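Local coordinates for protein purine nucleoside phosphorylase (Schistosoma mansoni, PDB 5KO5) that probably catalyses the phosphorolysis of purine nucleosides to the free base and ribose 1-phosphate, and here holds cytosine in a pocket, at residues V25-G30 and K106-R111; I29-G34 and R78-M83; K39-I44 and A82-L87; E45-I50 and N69-S74; G73-R78 and E279-L284. One frame throughout, in Å; residues are numbered along the deposited sequence.

Interaction 1: residues V25-G30 and K106-R111; sequences VLPDIG and KLLGVR. With EDO (1,2-ethanediol), chain E.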
# COMPACT_ATOMS: atom_id res chain seq x y z
N VAL A 25 -17.62 -6.75 -35.18
CA VAL A 25 -16.37 -7.50 -35.05
C VAL A 25 -16.43 -8.32 -33.77
O VAL A 25 -16.73 -7.78 -32.70
CB VAL A 25 -15.15 -6.56 -35.03
CG1 VAL A 25 -13.88 -7.32 -34.66
CG2 VAL A 25 -14.98 -5.86 -36.37
N LEU A 26 -16.15 -9.61 -33.88
CA LEU A 26 -16.06 -10.49 -32.72
C LEU A 26 -14.60 -10.79 -32.45
O LEU A 26 -14.02 -11.69 -33.09
CB LEU A 26 -16.85 -11.78 -32.96
CG LEU A 26 -18.37 -11.59 -33.00
CD1 LEU A 26 -19.08 -12.92 -33.23
CD2 LEU A 26 -18.86 -10.93 -31.71
N PRO A 27 -13.95 -10.09 -31.52
CA PRO A 27 -12.50 -10.21 -31.38
C PRO A 27 -12.10 -11.44 -30.58
O PRO A 27 -12.78 -11.84 -29.64
CB PRO A 27 -12.12 -8.94 -30.62
CG PRO A 27 -13.34 -8.68 -29.76
CD PRO A 27 -14.53 -9.13 -30.57
N ASP A 28 -10.97 -12.04 -30.98
CA ASP A 28 -10.36 -13.14 -30.24
C ASP A 28 -9.19 -12.69 -29.38
O ASP A 28 -8.80 -13.40 -28.45
CB ASP A 28 -9.85 -14.21 -31.22
CG ASP A 28 -10.96 -14.87 -32.02
OD1 ASP A 28 -12.09 -15.02 -31.50
OD2 ASP A 28 -10.70 -15.23 -33.19
N ILE A 29 -8.63 -11.52 -29.68
CA ILE A 29 -7.41 -11.03 -29.06
C ILE A 29 -7.64 -9.59 -28.64
O ILE A 29 -8.26 -8.81 -29.37
CB ILE A 29 -6.24 -11.11 -30.08
CG1 ILE A 29 -5.97 -12.57 -30.44
CG2 ILE A 29 -5.00 -10.46 -29.52
CD1 ILE A 29 -5.33 -12.74 -31.81
N GLY A 30 -7.16 -9.25 -27.45
CA GLY A 30 -7.19 -7.88 -26.96
C GLY A 30 -5.78 -7.34 -26.89
O GLY A 30 -4.82 -8.09 -26.69
N LYS A 106 -13.68 -9.83 -22.27
CA LYS A 106 -14.02 -11.23 -22.06
C LYS A 106 -15.38 -11.55 -22.68
O LYS A 106 -15.52 -12.55 -23.40
CB LYS A 106 -14.02 -11.56 -20.56
CG LYS A 106 -14.47 -13.00 -20.23
CD LYS A 106 -13.38 -14.02 -20.59
CE LYS A 106 -13.87 -15.46 -20.52
NZ LYS A 106 -14.30 -15.88 -19.17
N LEU A 107 -16.38 -10.70 -22.43
CA LEU A 107 -17.71 -10.94 -22.99
C LEU A 107 -17.72 -10.82 -24.51
O LEU A 107 -18.57 -11.43 -25.16
CB LEU A 107 -18.74 -10.00 -22.38
CG LEU A 107 -18.92 -10.18 -20.87
CD1 LEU A 107 -20.06 -9.32 -20.37
CD2 LEU A 107 -19.17 -11.64 -20.51
N LEU A 108 -16.81 -10.04 -25.08
CA LEU A 108 -16.72 -9.95 -26.53
C LEU A 108 -16.08 -11.17 -27.16
O LEU A 108 -16.18 -11.35 -28.38
CB LEU A 108 -15.93 -8.70 -26.96
CG LEU A 108 -16.58 -7.35 -26.69
CD1 LEU A 108 -15.60 -6.22 -26.96
CD2 LEU A 108 -17.86 -7.18 -27.51
N GLY A 109 -15.43 -12.02 -26.36
CA GLY A 109 -14.81 -13.23 -26.85
C GLY A 109 -13.29 -13.27 -26.76
O GLY A 109 -12.70 -14.22 -27.28
N VAL A 110 -12.66 -12.27 -26.15
CA VAL A 110 -11.20 -12.24 -26.08
C VAL A 110 -10.70 -13.42 -25.27
O VAL A 110 -11.17 -13.67 -24.15
CB VAL A 110 -10.72 -10.90 -25.50
CG1 VAL A 110 -9.24 -10.97 -25.10
CG2 VAL A 110 -10.95 -9.78 -26.51
N ARG A 111 -9.74 -14.15 -25.84
CA ARG A 111 -9.08 -15.24 -25.13
C ARG A 111 -7.62 -14.96 -24.79
O ARG A 111 -7.09 -15.60 -23.88
CB ARG A 111 -9.13 -16.53 -25.97
CG ARG A 111 -10.53 -17.12 -26.11
CD ARG A 111 -10.47 -18.48 -26.78
NE ARG A 111 -9.99 -18.40 -28.16
CZ ARG A 111 -10.78 -18.20 -29.21
NH1 ARG A 111 -12.09 -18.06 -29.04
NH2 ARG A 111 -10.26 -18.14 -30.43
C1 EDO E . -17.65 -14.31 -18.05
O1 EDO E . -16.40 -14.83 -17.58
C2 EDO E . -18.32 -15.30 -18.99
O2 EDO E . -17.69 -15.27 -20.28
O HOH W 1 -15.27 -13.24 -30.29
O HOH W 2 -13.32 -15.96 -29.16

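Interaction 2: residues I29-G34 and R78-M83; sequences IGIICG and RKIVAM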
# COMPACT_ATOMS: atom_id res chain seq x y z
N ILE A 29 -8.63 -11.52 -29.68
CA ILE A 29 -7.41 -11.03 -29.06
C ILE A 29 -7.64 -9.59 -28.64
O ILE A 29 -8.26 -8.81 -29.37
CB ILE A 29 -6.24 -11.11 -30.08
CG1 ILE A 29 -5.97 -12.57 -30.44
CG2 ILE A 29 -5.00 -10.46 -29.52
CD1 ILE A 29 -5.33 -12.74 -31.81
N GLY A 30 -7.16 -9.25 -27.45
CA GLY A 30 -7.19 -7.88 -26.96
C GLY A 30 -5.78 -7.34 -26.89
O GLY A 30 -4.82 -8.09 -26.69
N ILE A 31 -5.64 -6.03 -27.08
CA ILE A 31 -4.32 -5.40 -26.97
C ILE A 31 -4.42 -4.11 -26.16
O ILE A 31 -5.37 -3.33 -26.30
CB ILE A 31 -3.60 -5.20 -28.33
CG1 ILE A 31 -4.28 -4.15 -29.18
CG2 ILE A 31 -3.52 -6.50 -29.13
CD1 ILE A 31 -3.53 -3.85 -30.48
N ILE A 32 -3.42 -3.89 -25.32
CA ILE A 32 -3.27 -2.66 -24.55
C ILE A 32 -1.82 -2.25 -24.72
O ILE A 32 -0.91 -3.05 -24.47
CB ILE A 32 -3.63 -2.86 -23.07
CG1 ILE A 32 -5.10 -3.27 -22.91
CG2 ILE A 32 -3.32 -1.62 -22.25
CD1 ILE A 32 -5.48 -3.69 -21.49
N CYS A 33 -1.60 -1.03 -25.20
CA CYS A 33 -0.27 -0.62 -25.66
C CYS A 33 0.30 0.44 -24.74
O CYS A 33 -0.43 1.30 -24.22
CB CYS A 33 -0.34 -0.08 -27.08
SG CYS A 33 -1.01 -1.26 -28.27
N GLY A 34 1.62 0.38 -24.53
CA GLY A 34 2.28 1.39 -23.74
C GLY A 34 2.36 2.73 -24.45
O GLY A 34 2.09 2.85 -25.64
N ARG A 78 -6.38 -11.90 -37.86
CA ARG A 78 -7.10 -12.18 -36.63
C ARG A 78 -7.92 -10.96 -36.23
O ARG A 78 -7.54 -9.82 -36.48
CB ARG A 78 -6.14 -12.55 -35.50
CG ARG A 78 -5.19 -13.70 -35.84
CD ARG A 78 -5.95 -15.00 -36.14
NE ARG A 78 -6.95 -15.31 -35.11
CZ ARG A 78 -6.70 -16.00 -34.00
NH1 ARG A 78 -5.48 -16.47 -33.75
NH2 ARG A 78 -7.68 -16.23 -33.14
N LYS A 79 -9.06 -11.22 -35.58
CA LYS A 79 -9.94 -10.15 -35.13
C LYS A 79 -9.50 -9.71 -33.74
O LYS A 79 -9.32 -10.54 -32.84
CB LYS A 79 -11.38 -10.64 -35.10
CG LYS A 79 -11.88 -11.08 -36.48
CD LYS A 79 -13.23 -11.77 -36.40
CE LYS A 79 -13.65 -12.29 -37.77
NZ LYS A 79 -14.93 -13.05 -37.72
N ILE A 80 -9.29 -8.40 -33.56
CA ILE A 80 -8.74 -7.88 -32.32
C ILE A 80 -9.57 -6.71 -31.83
O ILE A 80 -10.35 -6.10 -32.57
CB ILE A 80 -7.25 -7.48 -32.46
CG1 ILE A 80 -7.10 -6.18 -33.23
CG2 ILE A 80 -6.43 -8.60 -33.11
CD1 ILE A 80 -6.69 -5.02 -32.35
N VAL A 81 -9.40 -6.40 -30.55
CA VAL A 81 -9.94 -5.19 -29.93
C VAL A 81 -8.82 -4.53 -29.15
O VAL A 81 -8.12 -5.20 -28.39
CB VAL A 81 -11.16 -5.50 -29.02
CG1 VAL A 81 -10.84 -6.60 -28.00
CG2 VAL A 81 -11.63 -4.24 -28.32
N ALA A 82 -8.64 -3.23 -29.35
CA ALA A 82 -7.54 -2.49 -28.73
C ALA A 82 -8.09 -1.37 -27.86
O ALA A 82 -9.07 -0.72 -28.22
CB ALA A 82 -6.65 -1.86 -29.80
N MET A 83 -7.43 -1.12 -26.73
CA MET A 83 -7.69 0.08 -25.95
C MET A 83 -6.73 1.17 -26.41
O MET A 83 -5.51 1.04 -26.24
CB MET A 83 -7.53 -0.18 -24.45
CG MET A 83 -8.54 -1.15 -23.91
SD MET A 83 -8.56 -1.28 -22.11
CE MET A 83 -9.32 0.29 -21.66
O HOH W 3 -3.51 1.11 -24.61

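Interaction 3: residues K39-I44 and A82-L87; sequences KLIEEI and AMQGRL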
# COMPACT_ATOMS: atom_id res chain seq x y z
N LYS A 39 1.13 2.47 -32.29
CA LYS A 39 0.93 2.67 -33.72
C LYS A 39 0.28 1.46 -34.40
O LYS A 39 -0.38 1.63 -35.43
CB LYS A 39 2.24 3.08 -34.41
N LEU A 40 0.43 0.26 -33.83
CA LEU A 40 -0.27 -0.90 -34.38
C LEU A 40 -1.77 -0.67 -34.43
O LEU A 40 -2.45 -1.11 -35.36
CB LEU A 40 0.05 -2.16 -33.58
CG LEU A 40 -0.61 -3.45 -34.07
CD1 LEU A 40 -0.18 -3.78 -35.50
CD2 LEU A 40 -0.29 -4.61 -33.14
N ILE A 41 -2.31 0.02 -33.41
CA ILE A 41 -3.73 0.35 -33.40
C ILE A 41 -4.10 1.18 -34.62
O ILE A 41 -5.19 1.04 -35.18
CB ILE A 41 -4.10 1.05 -32.08
CG1 ILE A 41 -3.75 0.16 -30.89
CG2 ILE A 41 -5.57 1.43 -32.05
CD1 ILE A 41 -3.96 0.82 -29.54
N GLU A 42 -3.19 2.07 -35.04
CA GLU A 42 -3.45 2.88 -36.23
C GLU A 42 -3.45 2.05 -37.51
O GLU A 42 -3.96 2.53 -38.53
CB GLU A 42 -2.43 4.01 -36.33
N GLU A 43 -2.91 0.84 -37.48
CA GLU A 43 -2.83 -0.02 -38.66
C GLU A 43 -3.85 -1.15 -38.66
O GLU A 43 -3.76 -2.05 -39.50
CB GLU A 43 -1.41 -0.57 -38.81
CG GLU A 43 -0.35 0.49 -39.02
CD GLU A 43 -0.57 1.30 -40.29
OE1 GLU A 43 -1.09 0.73 -41.28
OE2 GLU A 43 -0.22 2.50 -40.30
N ILE A 44 -4.81 -1.13 -37.73
CA ILE A 44 -5.86 -2.14 -37.73
C ILE A 44 -6.70 -2.01 -39.00
O ILE A 44 -7.08 -0.90 -39.41
CB ILE A 44 -6.71 -1.97 -36.46
CG1 ILE A 44 -5.87 -2.26 -35.22
CG2 ILE A 44 -7.91 -2.88 -36.50
CD1 ILE A 44 -6.56 -1.89 -33.93
N ALA A 82 -8.64 -3.23 -29.35
CA ALA A 82 -7.54 -2.49 -28.73
C ALA A 82 -8.09 -1.37 -27.86
O ALA A 82 -9.07 -0.72 -28.22
CB ALA A 82 -6.65 -1.86 -29.80
N MET A 83 -7.43 -1.12 -26.73
CA MET A 83 -7.69 0.08 -25.95
C MET A 83 -6.73 1.17 -26.41
O MET A 83 -5.51 1.04 -26.24
CB MET A 83 -7.53 -0.18 -24.45
CG MET A 83 -8.54 -1.15 -23.91
SD MET A 83 -8.56 -1.28 -22.11
CE MET A 83 -9.32 0.29 -21.66
N GLN A 84 -7.27 2.23 -27.00
CA GLN A 84 -6.48 3.38 -27.42
C GLN A 84 -6.67 4.45 -26.35
O GLN A 84 -7.68 5.16 -26.33
CB GLN A 84 -6.94 3.87 -28.78
CG GLN A 84 -6.04 4.91 -29.38
CD GLN A 84 -6.51 5.34 -30.74
OE1 GLN A 84 -7.67 5.70 -30.93
NE2 GLN A 84 -5.61 5.28 -31.72
N GLY A 85 -5.70 4.56 -25.45
CA GLY A 85 -5.90 5.38 -24.27
C GLY A 85 -6.06 4.50 -23.04
O GLY A 85 -7.18 4.20 -22.60
N ARG A 86 -4.93 4.07 -22.51
CA ARG A 86 -4.89 3.15 -21.39
C ARG A 86 -5.33 3.85 -20.10
O ARG A 86 -5.09 5.04 -19.90
CB ARG A 86 -3.44 2.71 -21.23
CG ARG A 86 -3.20 1.64 -20.25
CD ARG A 86 -1.76 1.28 -20.34
NE ARG A 86 -1.49 -0.01 -19.74
CZ ARG A 86 -0.39 -0.70 -19.96
NH1 ARG A 86 0.54 -0.21 -20.78
NH2 ARG A 86 -0.22 -1.87 -19.38
N LEU A 87 -5.97 3.09 -19.22
CA LEU A 87 -6.38 3.60 -17.92
C LEU A 87 -5.32 3.20 -16.90
O LEU A 87 -5.09 2.01 -16.68
CB LEU A 87 -7.74 3.03 -17.52
CG LEU A 87 -8.84 3.20 -18.57
CD1 LEU A 87 -10.08 2.46 -18.09
CD2 LEU A 87 -9.13 4.66 -18.79

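Interaction 4: residues E45-I50 and N69-S74; sequences EERKVI and NLVLGS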
# COMPACT_ATOMS: atom_id res chain seq x y z
N GLU A 45 -6.98 -3.14 -39.64
CA GLU A 45 -7.72 -3.15 -40.90
C GLU A 45 -9.22 -3.23 -40.65
O GLU A 45 -9.67 -3.77 -39.64
CB GLU A 45 -7.29 -4.33 -41.77
CG GLU A 45 -5.79 -4.41 -42.01
CD GLU A 45 -5.44 -5.51 -42.99
OE1 GLU A 45 -5.77 -5.38 -44.19
OE2 GLU A 45 -4.83 -6.52 -42.56
N GLU A 46 -9.98 -2.69 -41.61
CA GLU A 46 -11.45 -2.65 -41.53
C GLU A 46 -11.91 -2.16 -40.16
O GLU A 46 -12.82 -2.71 -39.55
CB GLU A 46 -12.06 -4.01 -41.87
CG GLU A 46 -11.69 -4.54 -43.24
CD GLU A 46 -11.90 -6.03 -43.34
OE1 GLU A 46 -12.53 -6.48 -44.31
OE2 GLU A 46 -11.42 -6.75 -42.44
N ARG A 47 -11.25 -1.12 -39.68
CA ARG A 47 -11.34 -0.83 -38.26
C ARG A 47 -12.58 -0.01 -37.93
O ARG A 47 -13.14 0.72 -38.76
CB ARG A 47 -10.08 -0.13 -37.76
CG ARG A 47 -9.90 1.26 -38.27
CD ARG A 47 -8.69 1.87 -37.61
NE ARG A 47 -8.74 3.32 -37.60
CZ ARG A 47 -8.05 4.07 -36.74
NH1 ARG A 47 -8.15 5.39 -36.79
NH2 ARG A 47 -7.26 3.49 -35.84
N LYS A 48 -13.02 -0.16 -36.68
CA LYS A 48 -14.14 0.57 -36.13
C LYS A 48 -13.67 1.22 -34.85
O LYS A 48 -13.21 0.53 -33.93
CB LYS A 48 -15.31 -0.38 -35.84
CG LYS A 48 -16.51 0.30 -35.23
CD LYS A 48 -17.06 1.36 -36.16
CE LYS A 48 -18.04 2.26 -35.43
NZ LYS A 48 -18.61 3.32 -36.31
N VAL A 49 -13.75 2.55 -34.79
CA VAL A 49 -13.28 3.33 -33.64
C VAL A 49 -14.50 3.71 -32.81
O VAL A 49 -15.42 4.36 -33.31
CB VAL A 49 -12.52 4.58 -34.11
CG1 VAL A 49 -11.99 5.35 -32.91
CG2 VAL A 49 -11.39 4.19 -35.05
N ILE A 50 -14.50 3.31 -31.54
CA ILE A 50 -15.62 3.58 -30.65
C ILE A 50 -15.14 4.40 -29.46
O ILE A 50 -14.46 3.85 -28.57
CB ILE A 50 -16.27 2.27 -30.18
CG1 ILE A 50 -16.60 1.36 -31.37
CG2 ILE A 50 -17.51 2.56 -29.35
CD1 ILE A 50 -17.22 0.04 -30.96
N ASN A 69 -10.47 5.56 -26.93
CA ASN A 69 -11.26 4.84 -27.92
C ASN A 69 -11.00 3.35 -27.79
O ASN A 69 -9.88 2.93 -27.49
CB ASN A 69 -10.84 5.21 -29.35
CG ASN A 69 -11.13 6.65 -29.70
OD1 ASN A 69 -12.21 7.17 -29.40
ND2 ASN A 69 -10.18 7.29 -30.35
N LEU A 70 -12.04 2.56 -28.03
CA LEU A 70 -11.90 1.14 -28.32
C LEU A 70 -11.85 0.99 -29.83
O LEU A 70 -12.71 1.53 -30.54
CB LEU A 70 -13.11 0.39 -27.77
CG LEU A 70 -12.89 -0.99 -27.17
CD1 LEU A 70 -11.92 -0.92 -25.99
CD2 LEU A 70 -14.23 -1.57 -26.73
N VAL A 71 -10.85 0.27 -30.34
CA VAL A 71 -10.67 0.09 -31.77
C VAL A 71 -10.74 -1.40 -32.08
O VAL A 71 -9.98 -2.20 -31.51
CB VAL A 71 -9.34 0.69 -32.25
CG1 VAL A 71 -9.22 0.58 -33.77
CG2 VAL A 71 -9.21 2.14 -31.80
N LEU A 72 -11.66 -1.78 -32.97
CA LEU A 72 -11.83 -3.17 -33.36
C LEU A 72 -11.57 -3.33 -34.84
O LEU A 72 -11.87 -2.44 -35.64
CB LEU A 72 -13.26 -3.67 -33.06
CG LEU A 72 -13.62 -3.72 -31.57
CD1 LEU A 72 -14.36 -2.46 -31.15
CD2 LEU A 72 -14.44 -4.96 -31.27
N GLY A 73 -11.01 -4.48 -35.21
CA GLY A 73 -10.75 -4.76 -36.61
C GLY A 73 -9.87 -5.98 -36.75
O GLY A 73 -9.86 -6.86 -35.88
N SER A 74 -9.13 -6.03 -37.86
CA SER A 74 -8.31 -7.19 -38.19
C SER A 74 -6.84 -6.81 -38.22
O SER A 74 -6.47 -5.78 -38.80
CB SER A 74 -8.72 -7.79 -39.54
OG SER A 74 -10.01 -8.38 -39.47

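Interaction 5: residues G73-R78 and E279-L284; sequences GSVGGR and EIITRL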
# COMPACT_ATOMS: atom_id res chain seq x y z
N GLY A 73 -11.01 -4.48 -35.21
CA GLY A 73 -10.75 -4.76 -36.61
C GLY A 73 -9.87 -5.98 -36.75
O GLY A 73 -9.86 -6.86 -35.88
N SER A 74 -9.13 -6.03 -37.86
CA SER A 74 -8.31 -7.19 -38.19
C SER A 74 -6.84 -6.81 -38.22
O SER A 74 -6.47 -5.78 -38.80
CB SER A 74 -8.72 -7.79 -39.54
OG SER A 74 -10.01 -8.38 -39.47
N VAL A 75 -6.01 -7.64 -37.59
CA VAL A 75 -4.56 -7.55 -37.69
C VAL A 75 -4.03 -8.94 -37.98
O VAL A 75 -4.33 -9.89 -37.24
CB VAL A 75 -3.92 -7.01 -36.40
CG1 VAL A 75 -2.40 -7.14 -36.48
CG2 VAL A 75 -4.33 -5.57 -36.16
N GLY A 76 -3.26 -9.07 -39.05
CA GLY A 76 -2.64 -10.35 -39.37
C GLY A 76 -3.62 -11.49 -39.51
O GLY A 76 -3.32 -12.63 -39.13
N GLY A 77 -4.81 -11.20 -40.04
CA GLY A 77 -5.82 -12.22 -40.22
C GLY A 77 -6.62 -12.58 -38.99
O GLY A 77 -7.46 -13.48 -39.06
N ARG A 78 -6.38 -11.90 -37.86
CA ARG A 78 -7.10 -12.18 -36.63
C ARG A 78 -7.92 -10.96 -36.23
O ARG A 78 -7.54 -9.82 -36.48
CB ARG A 78 -6.14 -12.55 -35.50
CG ARG A 78 -5.19 -13.70 -35.84
CD ARG A 78 -5.95 -15.00 -36.14
NE ARG A 78 -6.95 -15.31 -35.11
CZ ARG A 78 -6.70 -16.00 -34.00
NH1 ARG A 78 -5.48 -16.47 -33.75
NH2 ARG A 78 -7.68 -16.23 -33.14
N GLU A 279 3.39 -10.03 -35.91
CA GLU A 279 3.73 -11.43 -36.18
C GLU A 279 3.26 -12.35 -35.06
O GLU A 279 2.80 -13.46 -35.33
CB GLU A 279 5.24 -11.57 -36.42
CG GLU A 279 5.68 -13.00 -36.75
CD GLU A 279 5.22 -13.48 -38.11
OE1 GLU A 279 4.65 -12.68 -38.89
OE2 GLU A 279 5.43 -14.68 -38.41
N ILE A 280 3.35 -11.91 -33.80
CA ILE A 280 2.80 -12.70 -32.70
C ILE A 280 1.32 -12.97 -32.95
O ILE A 280 0.84 -14.10 -32.83
CB ILE A 280 3.04 -12.01 -31.35
CG1 ILE A 280 4.53 -12.03 -30.99
CG2 ILE A 280 2.21 -12.68 -30.25
CD1 ILE A 280 4.90 -11.10 -29.83
N ILE A 281 0.57 -11.92 -33.33
CA ILE A 281 -0.86 -12.06 -33.60
C ILE A 281 -1.11 -13.09 -34.71
O ILE A 281 -1.95 -13.99 -34.56
CB ILE A 281 -1.48 -10.69 -33.90
CG1 ILE A 281 -1.49 -9.82 -32.64
CG2 ILE A 281 -2.90 -10.85 -34.45
CD1 ILE A 281 -1.84 -8.36 -32.89
N THR A 282 -0.38 -12.98 -35.82
CA THR A 282 -0.58 -13.92 -36.92
C THR A 282 -0.24 -15.35 -36.52
O THR A 282 -0.79 -16.30 -37.08
CB THR A 282 0.25 -13.54 -38.15
OG1 THR A 282 1.61 -13.94 -37.95
CG2 THR A 282 0.21 -12.06 -38.40
N ARG A 283 0.68 -15.52 -35.57
CA ARG A 283 1.17 -16.84 -35.19
C ARG A 283 0.42 -17.46 -34.02
O ARG A 283 0.63 -18.64 -33.72
CB ARG A 283 2.67 -16.77 -34.90
CG ARG A 283 3.52 -16.37 -36.10
CD ARG A 283 3.98 -17.58 -36.90
NE ARG A 283 4.95 -18.37 -36.15
CZ ARG A 283 6.25 -18.13 -36.13
NH1 ARG A 283 6.75 -17.12 -36.83
NH2 ARG A 283 7.06 -18.90 -35.42
N LEU A 284 -0.44 -16.70 -33.35
CA LEU A 284 -1.19 -17.23 -32.22
C LEU A 284 -2.01 -18.45 -32.65
O LEU A 284 -2.49 -18.51 -33.79
CB LEU A 284 -2.14 -16.16 -31.68
CG LEU A 284 -1.39 -15.11 -30.88
CD1 LEU A 284 -2.30 -14.02 -30.37
CD2 LEU A 284 -0.65 -15.79 -29.75
O HOH W 4 -3.33 -16.50 -35.05

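Interaction 1: residues V25-G30 and K106-R111
Leu-108 packs on Pro-27 where helix 95-108 ends in a Schellman motif and the chain turns back toward the sheet of the phosphorylase fold, next to the start of strand 29-32. CB of Leu-108 lies 3.8 Å from CG of the proline ring, while Pro-27 CD rests 3.5 Å from Leu-108 O. Proline suits this place, since it brings a compact apolar ring and no N-H that would need a partner. A water donates to both Leu-108 O and Pro-27 O, joining two carbonyls that cannot bond to each other. Next comes Gly-109, whose positive phi of 114°, easy for glycine, ends the helix and brings its carbonyl carbon 3.3 Å from Pro-27 O. A second water links Gly-109 O to OD1 of Asp-28. Val-110 follows with CG1 anti to its backbone N (chi1 166°), which sets that methyl 3.6 Å from Gly-30 N; the lack of a side chain on Gly-30 suits so close an approach. CG2 turns to the proline ring. Arg-111 closes the contact twice. Its N gives a nearly straight hydrogen bond of 2.9 Å to Asp-28 O. Its guanidinium lies alongside the Asp-28 carboxylate, whose OD2 also has a salt bridge to Arg-78. The link to Arg-111 is a long salt bridge of charge alone, with OD1 3.8 Å from NH2 and well out of the guanidinium plane.

Interaction 2: residues I29-G34 and R78-M83
Ile-29 and Ile-31 pair with Ile-80 and Ala-82 as two parallel neighbours in the mixed sheet of the phosphorylase fold, their strand axes 4.7 Å apart and turned 29° from each other. Ile-29 O receives Val-81 N at 2.9 Å, Val-81 O receives Ile-31 N, and Ile-31 O receives Met-83 N; the first link, from Ile-29 N to Lys-79 O, is weak. Beyond the last rung a water joins Cys-33 N to Met-83 O. Among the apolar contacts, Ile-31 CG1, standing between its backbone N and carbonyl carbon (chi1 69°), presses to 3.4 Å from Ala-82 CB, a tight fit that the small alanine suits. CD1 of Ile-31 reaches CD1 of Ile-80 at 3.9 Å. On the other face Ile-32 CD1 lies 4.0 Å from Met-83 SD. At the start of both strands, Ile-29 CD1 sits over the centre of one face of the Arg-78 guanidinium. Strand 112-121 flanks strand 29-32, strand 69-75 borders strand 78-84, and helix 95-108 covers Ile-32, Val-81 and Met-83.

Interaction 3: residues K39-I44 and A82-L87
Ile-41 plugs the short, weakly bonded helix 39-42 onto the sheet by way of Ala-82, Met-83 and Gln-84 at the end of strand 78-84, a small helix-on-sheet packing in the phosphorylase fold. Three of its carbons share the work. CG1 lies anti to the carbonyl carbon (chi1 -58°) and meets Ala-82 CB at 3.7 Å. The chain then runs on extended, with chi2 at 175°, and this carries CD1 past the alanine to 3.7 Å from Met-83 O. CG2, anti to the backbone N, comes within 3.9 Å of Gln-84 NE2. A beta-branched side chain suits the position, since one residue can touch three neighbours along the strand, and Ala-82 with its single methyl admits the approach. Ile-44, after the helix, uses the same extended shape to bring CD1 4.1 Å from Ala-82 CB, so that this methyl is met by two isoleucines. Around them Ile-31 and Val-71 of the neighbouring strands extend the apolar patch. Gln-84 is stretched to its full length and slants across Ile-41. Its OE1 accepts a hydrogen bond from Asn-69 ND2, which probably fixes the rotation of the amide. With the oxygen so engaged, it is NE2 that faces Ile-41 CG2.

Interaction 4: residues E45-I50 and N69-S74
Lys-48 with Leu-72 and Ile-50 with Leu-70 form hydrogen-bonded pairs of two antiparallel strands, axes 4.5 Å apart at closest approach and 169° between directions, with Glu-45 and Ser-74 as a third such pair across a beta bulge that shifts the register by one. Each pair is bonded both ways, as in Ile-50 N to Leu-70 O at 2.7 Å and Leu-70 N to Ile-50 O at 2.8 Å. At the bulge Gly-73 CA lies only 3.4 Å from Glu-45 O, a place that suits a residue without a side chain. CD1 of Ile-50 touches CD1 of Leu-72 at 3.8 Å. On the opposite face Val-49 CG1 lies 3.6 Å from Asn-69 CG, beside an amide whose ND2 bonds to Gln-84 OE1. Arg-47 CG stands between its backbone N and carbonyl carbon (chi1 69°), and the chain runs extended to NE, which brings one guanidinium face over Val-49 CG2. Backbone bonds thus set the register, while Ile-50, Leu-70 and Leu-72 give an apolar patch under helix 9-23; across the sheet, Arg-47 rests its charged group on a valine and its NH2 makes a weak hydrogen bond to Ile-41 O.

Interaction 5: residues G73-R78 and E279-L284
Arg-78 reaches Ile-281 with its first two carbons. CB lies 3.8 Å from Ile-281 CG2, and CG comes 3.5 Å from Ile-281 O, in the last turn of helix 259-283. The chain then bends at chi2 (-61°) and again at chi3 (-49°), folding back so that the guanidinium lies beside the helix end. There NH1 is 3.9 Å from Leu-284 CB, with Leu-284 O near the plane at the edge. A water lying in the guanidinium plane accepts from NH1 and lies 2.9 Å from Ile-281 O. NH1 also makes a weak hydrogen bond to Pro-285 O. Arg-78 ends a type I' beta turn begun by Val-75, the tip of the hairpin that joins strands 69-75 and 78-84. Gly-76 and Gly-77 suit the two positive-phi corners. Having no side chain, Gly-76 can bring its CA 3.5 Å from Thr-282 CG2. Ile-281 CG2 also nears Val-75 O at 3.3 Å, and the Ile-281 and Val-75 side chains cross at about a right angle, CD1 to CG1 3.8 Å. Thr-282 OG1 stands between its backbone N and carbonyl carbon (chi1 78°), from where it gives a 2.9 Å hydrogen bond to Glu-279 O, which Arg-283 N reaches from the same face.

Interaction 2 lies at the middle of the group, its centre about 7 Å from that of interaction 3 and about 9 Å from those of interactions 1 and 4. Interaction 4 adds the next strands, with Ala-82 N probably bonded to Val-71 O at 2.7 Å. Arg-78 serves both interaction 2 and interaction 5, and its NH2 meets Asp-28 OD2 of interaction 1 at 3.2 Å, tying three contacts at the start of strands 29-32 and 78-84. Ile-44 joins interaction 3 to interaction 5 through Val-75. None of the ten segments supplies a residue to the cytosine pocket; strand 112-121, beside strand 29-32, carries Leu-118, Ala-119 and Gly-120 to it.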